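Local coordinates for Lin1840 protein (Listeria innocua serovar 6a, PDB 4ZO7) that probably hydrolyses terminal, non-reducing beta-D-glucosyl residues with release of beta-D-glucose, as a member of glycosyl hydrolase family 3, at residues 203-208 with 236-241; 188-193 with 221-226; 147-152 with 194-199. The protein carries 2 engineered substitutions. All coordinates share one frame; numbering follows the deposited sequence.

Interaction 1 of 3, residues 203-208 with 236-241; sequences LEYNTV and TAFNVV. With GLC (alpha-D-glucopyranose), chain I.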
loop_
_atom_site.group_PDB
_atom_site.type_symbol
_atom_site.label_atom_id
_atom_site.label_comp_id
_atom_site.label_asym_id
_atom_site.label_seq_id
_atom_site.Cartn_x
_atom_site.Cartn_y
_atom_site.Cartn_z
ATOM N N LEU A 203 6.169 4.654 -6.127
ATOM C CA LEU A 203 6.757 5.905 -6.619
ATOM C C LEU A 203 8.165 6.117 -6.072
ATOM O O LEU A 203 8.425 6.010 -4.876
ATOM C CB LEU A 203 5.836 7.047 -6.260
ATOM C CG LEU A 203 6.194 8.484 -6.580
ATOM C CD1 LEU A 203 6.257 8.714 -8.081
ATOM C CD2 LEU A 203 5.104 9.357 -5.941
ATOM N N GLU A 204 9.112 6.402 -6.951
ATOM C CA GLU A 204 10.465 6.575 -6.503
ATOM C C GLU A 204 10.603 7.559 -5.354
ATOM O O GLU A 204 10.128 8.730 -5.393
ATOM C CB GLU A 204 11.378 7.040 -7.645
ATOM C CG GLU A 204 12.802 6.784 -7.276
ATOM C CD GLU A 204 13.060 5.317 -6.947
ATOM O OE1 GLU A 204 13.229 4.454 -7.870
ATOM O OE2 GLU A 204 13.144 4.979 -5.750
ATOM N N TYR A 205 11.301 7.103 -4.325
ATOM C CA TYR A 205 11.671 7.919 -3.168
ATOM C C TYR A 205 10.516 8.193 -2.235
ATOM O O TYR A 205 10.699 8.940 -1.257
ATOM C CB TYR A 205 12.363 9.275 -3.510
ATOM C CG TYR A 205 13.369 9.238 -4.654
ATOM C CD1 TYR A 205 14.611 8.699 -4.472
ATOM C CD2 TYR A 205 13.056 9.765 -5.934
ATOM C CE1 TYR A 205 15.537 8.677 -5.483
ATOM C CE2 TYR A 205 13.984 9.760 -6.954
ATOM C CZ TYR A 205 15.212 9.179 -6.732
ATOM O OH TYR A 205 16.190 9.119 -7.707
ATOM N N ASN A 206 9.352 7.598 -2.490
ATOM C CA ASN A 206 8.187 7.977 -1.736
ATOM C C ASN A 206 8.231 7.385 -0.318
ATOM O O ASN A 206 9.000 6.434 -0.014
ATOM C CB ASN A 206 6.898 7.566 -2.495
ATOM C CG ASN A 206 5.674 8.403 -2.137
ATOM O OD1 ASN A 206 5.762 9.505 -1.569
ATOM N ND2 ASN A 206 4.514 7.871 -2.457
ATOM N N THR A 207 7.362 7.959 0.513
ATOM C CA THR A 207 7.033 7.510 1.864
ATOM C C THR A 207 6.998 5.992 2.028
ATOM O O THR A 207 6.407 5.268 1.237
ATOM C CB THR A 207 5.645 7.992 2.162
ATOM O OG1 THR A 207 5.648 9.430 2.063
ATOM C CG2 THR A 207 5.167 7.505 3.563
ATOM N N VAL A 208 7.677 5.525 3.067
ATOM C CA VAL A 208 7.525 4.167 3.549
ATOM C C VAL A 208 6.924 4.225 4.948
ATOM O O VAL A 208 7.362 5.051 5.771
ATOM C CB VAL A 208 8.912 3.488 3.642
ATOM C CG1 VAL A 208 8.820 2.207 4.453
ATOM C CG2 VAL A 208 9.467 3.193 2.243
ATOM N N THR A 236 22.839 4.200 3.718
ATOM C CA THR A 236 21.523 4.615 4.152
ATOM C C THR A 236 20.531 4.606 2.976
ATOM O O THR A 236 20.939 4.567 1.799
ATOM C CB THR A 236 21.542 6.058 4.732
ATOM O OG1 THR A 236 21.813 7.030 3.700
ATOM C CG2 THR A 236 22.608 6.206 5.807
ATOM N N ALA A 237 19.233 4.695 3.307
ATOM C CA ALA A 237 18.175 4.735 2.353
ATOM C C ALA A 237 17.621 6.154 2.180
ATOM O O ALA A 237 17.612 6.952 3.112
ATOM C CB ALA A 237 17.096 3.838 2.847
ATOM N N PHE A 238 17.099 6.445 0.996
ATOM C CA PHE A 238 16.347 7.679 0.714
ATOM C C PHE A 238 15.072 7.980 1.505
ATOM O O PHE A 238 14.749 9.209 1.751
ATOM C CB PHE A 238 16.025 7.719 -0.797
ATOM C CG PHE A 238 17.273 8.016 -1.665
ATOM C CD1 PHE A 238 18.061 9.088 -1.383
ATOM C CD2 PHE A 238 17.655 7.190 -2.681
ATOM C CE1 PHE A 238 19.187 9.396 -2.127
ATOM C CE2 PHE A 238 18.765 7.478 -3.475
ATOM C CZ PHE A 238 19.531 8.589 -3.194
ATOM N N ASN A 239 14.332 6.903 1.822
ATOM C CA ASN A 239 12.977 6.998 2.437
ATOM C C ASN A 239 12.985 7.315 3.909
ATOM O O ASN A 239 13.930 7.016 4.642
ATOM C CB ASN A 239 12.228 5.690 2.312
ATOM C CG ASN A 239 13.068 4.485 2.785
ATOM O OD1 ASN A 239 14.050 4.122 2.148
ATOM N ND2 ASN A 239 12.690 3.885 3.912
ATOM N N VAL A 240 11.891 7.887 4.348
ATOM C CA VAL A 240 11.581 7.881 5.768
ATOM C C VAL A 240 11.432 6.463 6.276
ATOM O O VAL A 240 10.946 5.613 5.543
ATOM C CB VAL A 240 10.259 8.637 6.082
ATOM C CG1 VAL A 240 10.401 10.143 5.822
ATOM C CG2 VAL A 240 9.046 8.040 5.327
ATOM N N VAL A 241 11.828 6.256 7.540
ATOM C CA VAL A 241 11.441 5.087 8.360
ATOM C C VAL A 241 10.678 5.625 9.553
ATOM O O VAL A 241 11.152 6.495 10.287
ATOM C CB VAL A 241 12.664 4.295 8.758
ATOM C CG1 VAL A 241 12.370 3.181 9.809
ATOM C CG2 VAL A 241 13.334 3.787 7.481
HETATM C C1 GLC I . 22.407 6.247 -4.797
HETATM C C2 GLC I . 21.583 4.942 -4.979
HETATM C C3 GLC I . 22.442 3.706 -4.704
HETATM C C4 GLC I . 23.787 3.765 -5.419
HETATM C C5 GLC I . 24.472 5.078 -5.109
HETATM C C6 GLC I . 25.829 5.193 -5.820
HETATM O O1 GLC I . 22.717 6.580 -3.445
HETATM O O2 GLC I . 20.481 4.831 -4.111
HETATM O O3 GLC I . 21.749 2.515 -5.003
HETATM O O4 GLC I . 24.560 2.718 -4.938
HETATM O O5 GLC I . 23.638 6.161 -5.510
HETATM O O6 GLC I . 25.599 5.259 -7.188
HETATM O O HOH W 1 13.094 10.487 -0.266
HETATM O O HOH W 2 10.192 8.681 1.928
#

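Interaction 2 of 3, residues 188-193 with 221-226; sequences ACVKHF and PAYNAA. With GLC (alpha-D-glucopyranose), chain I.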
loop_
_atom_site.group_PDB
_atom_site.type_symbol
_atom_site.label_atom_id
_atom_site.label_comp_id
_atom_site.label_asym_id
_atom_site.label_seq_id
_atom_site.Cartn_x
_atom_site.Cartn_y
_atom_site.Cartn_z
ATOM N N ALA A 188 32.136 -5.293 0.179
ATOM C CA ALA A 188 30.724 -5.102 -0.125
ATOM C C ALA A 188 30.135 -4.088 0.805
ATOM O O ALA A 188 30.571 -3.968 2.001
ATOM C CB ALA A 188 29.942 -6.403 0.035
ATOM N N CYS A 189 29.121 -3.401 0.280
ATOM C CA CYS A 189 28.350 -2.405 0.962
ATOM C C CYS A 189 26.897 -2.790 0.801
ATOM O O CYS A 189 26.321 -2.633 -0.294
ATOM C CB CYS A 189 28.528 -1.024 0.346
ATOM S SG CYS A 189 27.550 0.310 1.137
ATOM N N VAL A 190 26.312 -3.294 1.883
ATOM C CA VAL A 190 24.827 -3.566 1.965
ATOM C C VAL A 190 24.021 -2.277 1.739
ATOM O O VAL A 190 24.342 -1.222 2.271
ATOM C CB VAL A 190 24.471 -4.244 3.340
ATOM C CG1 VAL A 190 22.965 -4.402 3.602
ATOM C CG2 VAL A 190 25.074 -5.614 3.424
ATOM N N LYS A 191 22.998 -2.338 0.908
ATOM C CA LYS A 191 22.120 -1.194 0.749
ATOM C C LYS A 191 20.646 -1.685 0.600
ATOM O O LYS A 191 20.427 -2.864 0.369
ATOM C CB LYS A 191 22.624 -0.294 -0.393
ATOM C CG LYS A 191 22.357 -0.812 -1.782
ATOM C CD LYS A 191 23.266 -0.187 -2.860
ATOM C CE LYS A 191 22.749 -0.476 -4.263
ATOM N NZ LYS A 191 23.621 0.090 -5.324
ATOM N N HIS A 192 19.630 -0.847 0.817
ATOM C CA HIS A 192 19.660 0.495 1.399
ATOM C C HIS A 192 18.943 0.437 2.760
ATOM O O HIS A 192 17.760 0.039 2.827
ATOM C CB HIS A 192 18.874 1.486 0.504
ATOM C CG HIS A 192 19.263 1.483 -0.944
ATOM N ND1 HIS A 192 18.804 0.538 -1.837
ATOM C CD2 HIS A 192 20.084 2.295 -1.661
ATOM C CE1 HIS A 192 19.275 0.802 -3.038
ATOM N NE2 HIS A 192 20.055 1.861 -2.952
ATOM N N PHE A 193 19.628 0.823 3.854
ATOM C CA PHE A 193 19.131 0.611 5.237
ATOM C C PHE A 193 18.197 1.805 5.508
ATOM O O PHE A 193 18.696 2.944 5.573
ATOM C CB PHE A 193 20.298 0.674 6.222
ATOM C CG PHE A 193 20.090 -0.107 7.500
ATOM C CD1 PHE A 193 20.029 -1.492 7.463
ATOM C CD2 PHE A 193 19.923 0.545 8.722
ATOM C CE1 PHE A 193 19.777 -2.232 8.587
ATOM C CE2 PHE A 193 19.697 -0.192 9.865
ATOM C CZ PHE A 193 19.622 -1.586 9.794
ATOM N N PRO A 221 15.577 -8.588 8.093
ATOM C CA PRO A 221 16.477 -9.783 8.165
ATOM C C PRO A 221 17.558 -9.940 7.118
ATOM O O PRO A 221 18.655 -10.392 7.465
ATOM C CB PRO A 221 15.521 -10.982 8.144
ATOM C CG PRO A 221 14.249 -10.471 8.688
ATOM C CD PRO A 221 14.171 -8.982 8.292
ATOM N N ALA A 222 17.293 -9.631 5.859
ATOM C CA ALA A 222 18.350 -9.740 4.862
ATOM C C ALA A 222 19.527 -8.810 5.145
ATOM O O ALA A 222 20.685 -9.217 5.027
ATOM C CB ALA A 222 17.804 -9.576 3.419
ATOM N N TYR A 223 19.273 -7.551 5.513
ATOM C CA TYR A 223 20.395 -6.668 5.803
ATOM C C TYR A 223 21.190 -7.322 6.919
ATOM O O TYR A 223 22.466 -7.337 6.897
ATOM C CB TYR A 223 19.969 -5.279 6.318
ATOM C CG TYR A 223 19.000 -4.548 5.478
ATOM C CD1 TYR A 223 19.305 -4.178 4.154
ATOM C CD2 TYR A 223 17.763 -4.182 5.992
ATOM C CE1 TYR A 223 18.385 -3.498 3.358
ATOM C CE2 TYR A 223 16.850 -3.507 5.177
ATOM C CZ TYR A 223 17.165 -3.169 3.879
ATOM O OH TYR A 223 16.200 -2.521 3.130
ATOM N N ASN A 224 20.438 -7.832 7.903
ATOM C CA ASN A 224 21.082 -8.453 9.068
ATOM C C ASN A 224 22.009 -9.597 8.696
ATOM O O ASN A 224 23.141 -9.679 9.178
ATOM C CB ASN A 224 20.095 -8.916 10.153
ATOM C CG ASN A 224 20.824 -9.415 11.379
ATOM O OD1 ASN A 224 21.480 -8.642 12.057
ATOM N ND2 ASN A 224 20.796 -10.718 11.612
ATOM N N ALA A 225 21.523 -10.495 7.854
ATOM C CA ALA A 225 22.282 -11.670 7.492
ATOM C C ALA A 225 23.572 -11.272 6.765
ATOM O O ALA A 225 24.620 -11.868 6.998
ATOM C CB ALA A 225 21.427 -12.603 6.635
ATOM N N ALA A 226 23.513 -10.250 5.904
ATOM C CA ALA A 226 24.713 -9.834 5.141
ATOM C C ALA A 226 25.729 -9.194 6.064
ATOM O O ALA A 226 26.929 -9.355 5.904
ATOM C CB ALA A 226 24.321 -8.867 4.055
HETATM C C1 GLC I . 22.407 6.247 -4.797
HETATM C C2 GLC I . 21.583 4.942 -4.979
HETATM C C3 GLC I . 22.442 3.706 -4.704
HETATM C C4 GLC I . 23.787 3.765 -5.419
HETATM C C5 GLC I . 24.472 5.078 -5.109
HETATM C C6 GLC I . 25.829 5.193 -5.820
HETATM O O1 GLC I . 22.717 6.580 -3.445
HETATM O O2 GLC I . 20.481 4.831 -4.111
HETATM O O3 GLC I . 21.749 2.515 -5.003
HETATM O O4 GLC I . 24.560 2.718 -4.938
HETATM O O5 GLC I . 23.638 6.161 -5.510
HETATM O O6 GLC I . 25.599 5.259 -7.188
#

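Interaction 3 of 3, residues 147-152 with 194-199; sequences WGRVME and AAYGAA. With GLC (alpha-D-glucopyranose), chain I.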
loop_
_atom_site.group_PDB
_atom_site.type_symbol
_atom_site.label_atom_id
_atom_site.label_comp_id
_atom_site.label_asym_id
_atom_site.label_seq_id
_atom_site.Cartn_x
_atom_site.Cartn_y
_atom_site.Cartn_z
ATOM N N TRP A 147 7.645 -0.122 -8.733
ATOM C CA TRP A 147 8.904 0.492 -8.357
ATOM C C TRP A 147 9.995 -0.030 -9.251
ATOM O O TRP A 147 10.176 -1.288 -9.353
ATOM C CB TRP A 147 9.271 0.068 -6.928
ATOM C CG TRP A 147 10.386 0.768 -6.277
ATOM C CD1 TRP A 147 10.578 2.094 -6.243
ATOM C CD2 TRP A 147 11.434 0.180 -5.473
ATOM N NE1 TRP A 147 11.669 2.393 -5.476
ATOM C CE2 TRP A 147 12.237 1.245 -5.005
ATOM C CE3 TRP A 147 11.784 -1.118 -5.134
ATOM C CZ2 TRP A 147 13.367 1.056 -4.154
ATOM C CZ3 TRP A 147 12.944 -1.328 -4.287
ATOM C CH2 TRP A 147 13.682 -0.228 -3.784
ATOM N N GLY A 148 10.772 0.891 -9.847
ATOM C CA GLY A 148 11.751 0.443 -10.807
ATOM C C GLY A 148 12.872 -0.392 -10.251
ATOM O O GLY A 148 13.490 -1.163 -10.991
ATOM N N ARG A 149 13.139 -0.234 -8.957
ATOM C CA ARG A 149 14.312 -0.814 -8.355
ATOM C C ARG A 149 14.082 -2.258 -7.935
ATOM O O ARG A 149 14.986 -2.877 -7.384
ATOM C CB ARG A 149 14.803 0.054 -7.169
ATOM C CG ARG A 149 14.955 1.519 -7.565
ATOM C CD ARG A 149 15.724 2.274 -6.545
ATOM N NE ARG A 149 17.110 1.920 -6.644
ATOM C CZ ARG A 149 18.139 2.637 -6.232
ATOM N NH1 ARG A 149 17.997 3.807 -5.645
ATOM N NH2 ARG A 149 19.347 2.174 -6.476
ATOM N N VAL A 150 12.908 -2.848 -8.225
ATOM C CA VAL A 150 12.745 -4.292 -7.975
ATOM C C VAL A 150 13.819 -5.101 -8.722
ATOM O O VAL A 150 14.153 -6.220 -8.341
ATOM C CB VAL A 150 11.341 -4.827 -8.293
ATOM C CG1 VAL A 150 10.321 -4.118 -7.446
ATOM C CG2 VAL A 150 11.027 -4.636 -9.768
ATOM N N MET A 151 14.341 -4.543 -9.798
ATOM C CA MET A 151 15.370 -5.266 -10.605
ATOM C C MET A 151 16.638 -5.600 -9.828
ATOM O O MET A 151 17.332 -6.550 -10.171
ATOM C CB MET A 151 15.706 -4.464 -11.842
ATOM C CG MET A 151 16.311 -3.100 -11.573
ATOM S SD MET A 151 17.801 -2.722 -12.534
ATOM C CE MET A 151 18.850 -4.007 -11.855
ATOM N N GLU A 152 16.890 -4.841 -8.777
ATOM C CA GLU A 152 18.109 -4.878 -7.940
ATOM C C GLU A 152 17.942 -5.806 -6.730
ATOM O O GLU A 152 18.909 -6.152 -6.094
ATOM C CB GLU A 152 18.406 -3.473 -7.386
ATOM C CG GLU A 152 18.829 -2.403 -8.389
ATOM C CD GLU A 152 18.636 -0.997 -7.840
ATOM O OE1 GLU A 152 19.386 -0.662 -6.919
ATOM O OE2 GLU A 152 17.752 -0.229 -8.327
ATOM N N ALA A 194 16.897 1.610 5.630
ATOM C CA ALA A 194 16.214 0.328 5.601
ATOM C C ALA A 194 14.827 0.470 4.931
ATOM O O ALA A 194 14.246 1.551 4.934
ATOM C CB ALA A 194 16.103 -0.269 7.036
ATOM N N ALA A 195 14.342 -0.596 4.306
ATOM C CA ALA A 195 12.876 -0.764 3.942
ATOM C C ALA A 195 12.406 0.103 2.737
ATOM O O ALA A 195 11.234 0.422 2.579
ATOM C CB ALA A 195 11.992 -0.525 5.134
ATOM N N TYR A 196 13.389 0.506 1.939
ATOM C CA TYR A 196 13.224 1.392 0.800
ATOM C C TYR A 196 12.215 0.837 -0.251
ATOM O O TYR A 196 11.493 1.595 -0.825
ATOM C CB TYR A 196 14.674 1.651 0.230
ATOM C CG TYR A 196 14.849 2.451 -1.037
ATOM C CD1 TYR A 196 14.141 3.613 -1.270
ATOM C CD2 TYR A 196 15.796 2.106 -1.952
ATOM C CE1 TYR A 196 14.327 4.380 -2.385
ATOM C CE2 TYR A 196 16.002 2.877 -3.089
ATOM C CZ TYR A 196 15.263 4.034 -3.275
ATOM O OH TYR A 196 15.420 4.762 -4.387
ATOM N N GLY A 197 12.175 -0.471 -0.469
ATOM C CA GLY A 197 11.298 -1.112 -1.463
ATOM C C GLY A 197 9.812 -1.148 -1.103
ATOM O O GLY A 197 8.946 -1.535 -1.932
ATOM N N ALA A 198 9.492 -0.681 0.092
ATOM C CA ALA A 198 8.099 -0.513 0.446
ATOM C C ALA A 198 7.528 0.872 -0.018
ATOM O O ALA A 198 6.401 1.252 0.402
ATOM C CB ALA A 198 7.947 -0.710 1.952
ATOM N N ALA A 199 8.248 1.598 -0.898
ATOM C CA ALA A 199 7.823 2.938 -1.379
ATOM C C ALA A 199 6.348 2.935 -1.754
ATOM O O ALA A 199 5.906 2.117 -2.585
ATOM C CB ALA A 199 8.621 3.424 -2.582
HETATM C C1 GLC I . 22.407 6.247 -4.797
HETATM C C2 GLC I . 21.583 4.942 -4.979
HETATM C C3 GLC I . 22.442 3.706 -4.704
HETATM C C4 GLC I . 23.787 3.765 -5.419
HETATM C C5 GLC I . 24.472 5.078 -5.109
HETATM C C6 GLC I . 25.829 5.193 -5.820
HETATM O O1 GLC I . 22.717 6.580 -3.445
HETATM O O2 GLC I . 20.481 4.831 -4.111
HETATM O O3 GLC I . 21.749 2.515 -5.003
HETATM O O4 GLC I . 24.560 2.718 -4.938
HETATM O O5 GLC I . 23.638 6.161 -5.510
HETATM O O6 GLC I . 25.599 5.259 -7.188
#

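Interaction 1 of 3, residues 203-208 with 236-241
With CG anti to the carbonyl carbon in both (chi1 -40° and -72°), Y205 and F238 lie side by side, pointing the same way, and their rings meet as a T-shaped pair. The CD1-CE1 edge of Y205 is turned to one face of F238, with CE1 of Y205 3.8 Å from CD2 of F238, ring centroids 5.3 Å apart and planes at 83°. CG of E204 sits over the centre of one face of the Y205 ring, and Y205 OH bonds to E473. Y205 occupies the third position of a type II turn from L203 to N206, with positive phi. Its carbonyl O receives bonds from two waters; one, 3.0 Å from Y205 O, also donates to F238 O at 2.9 Å, and the other accepts from V240 N. Segment 203-208 belongs to the long loop after barrel strand 187-193, whereas 236-241 leaves the end of the adjacent strand 233-236, so the pair lies at the C-terminal mouth of a TIM-type barrel. There F238 borders the bound alpha-D-glucopyranose, its CE2 3.2 Å from O2, and R572 of the second subunit packs on the same phenylalanine. Farther along the two segments, the compact, branched V208 and V240 pack on each other's carbonyl oxygens: CB of V208 lies 3.5 Å from V240 O, and CG2 of V240 lies 3.5 Å from V208 O. Beside them the N239 amide suits a buried polar niche, its ND2 donating to V240 O at 2.9 Å from above the carbonyl plane and also to A194 O.

Interaction 2 of 3, residues 188-193 with 221-226
Y223 reaches from helix 221-226 to strand 188-193, and each part of its side chain finds a different partner. CB meets the rim of the F193 ring, 3.8 Å from CE1 of that phenylalanine. CG and CD2 are crossed by the same rim, in an offset edge-to-face pair with centroids of F193 and Y223 5.3 Å apart and planes at 68°. At the tyrosine's edge, near the ring plane, CD1 meets CG1 of V190 at 3.7 Å. Farther out, CE1 lies 3.7 Å from K191 O, which comes at the ring edge. CG stands anti to the carbonyl carbon (chi1 -53°), which carries the ring across the end of the strand, past the K191 carbonyl, to leave OH 3.0 Å from H192 O. The hydroxyl is bonded instead to D140 OD1 and to A195 N. D140 OD2 in turn bonds H192 ND1, so Y223 stands in the second shell and probably steadies the carboxylate that holds H192. Toward the C-terminal end of the helix segment the small A226 packs tightly, its CB 3.4 Å from V190 CG2. The strand's other side serves the sugar: K191, extended beyond CG, brings NZ 2.8 Å from glucose O4, while H192, following a cis peptide, places NE2 2.7 Å from O3. Strand and helix run nearly antiparallel, 162° between their directions, as expected where a helix returns to begin the next parallel strand, 233-236. This is the beta-alpha unit of a TIM-type barrel, apolar between strand and outer helix and polar at the glucose-binding mouth.

Interaction 3 of 3, residues 147-152 with 194-199
W147 immediately precedes the 3-10 segment 148-152, which holds R149 near its start; both face the shorter 3-10 segment, 196-197, which follows strand 187-193 by way of a cis peptide before A194. That segment brings bare backbone against tryptophan: with no side chain, G197 can set CA over one face of the indole in a CH-pi contact, 3.6 Å from the centroid of the six-membered ring of W147. CB of R149 covers the opposite face. CG of W147 stands anti to the backbone N (chi1 -169°), aiming CZ2 at the centre of the Y196 ring; the six-membered ring and the tyrosine ring are edge-to-face, centroids 4.8 Å apart and planes at 88°. W147 NE1 is bonded to E204. Bent at chi3, R149 crosses Y196 and donates from NH1 to its OH at 3.0 Å. R149 grips E152 side-on in a salt bridge, NE 2.8 Å from OE2 and NH2 on OE1. The remaining N-H groups reach glucose: R149 NH1 to O2 at 3.1 Å and NH2 to O3 at 2.8 Å. All five guanidinium N-H groups are thus engaged, which fixes the arginine's rotation and presents two donors to neighbouring sugar hydroxyls.

All three contacts are buried and lie within the barrel domain, yet they occupy two kinds of place, wall and mouth. Interaction 2 is wall packing, a strand against its outer helix, mostly apolar. Interactions 1 and 3 join loops at the barrel mouth, where aromatic rings, waters and charges mix, and interaction 1 also borders the second subunit. Strand 187-193 leads directly into segment 194-199, and both 194-199 and 203-208 belong to the same following loop. Further ties link the contacts: E204 OE2 is weakly bonded to Y196 OH (1 and 3), the H192 and Y196 rings meet edge-to-face (2 and 3), and A237 packs on H192 (1 and 2). All three touch the glucose, 2 and 3 by hydrogen bonds, 1 through an aromatic ring.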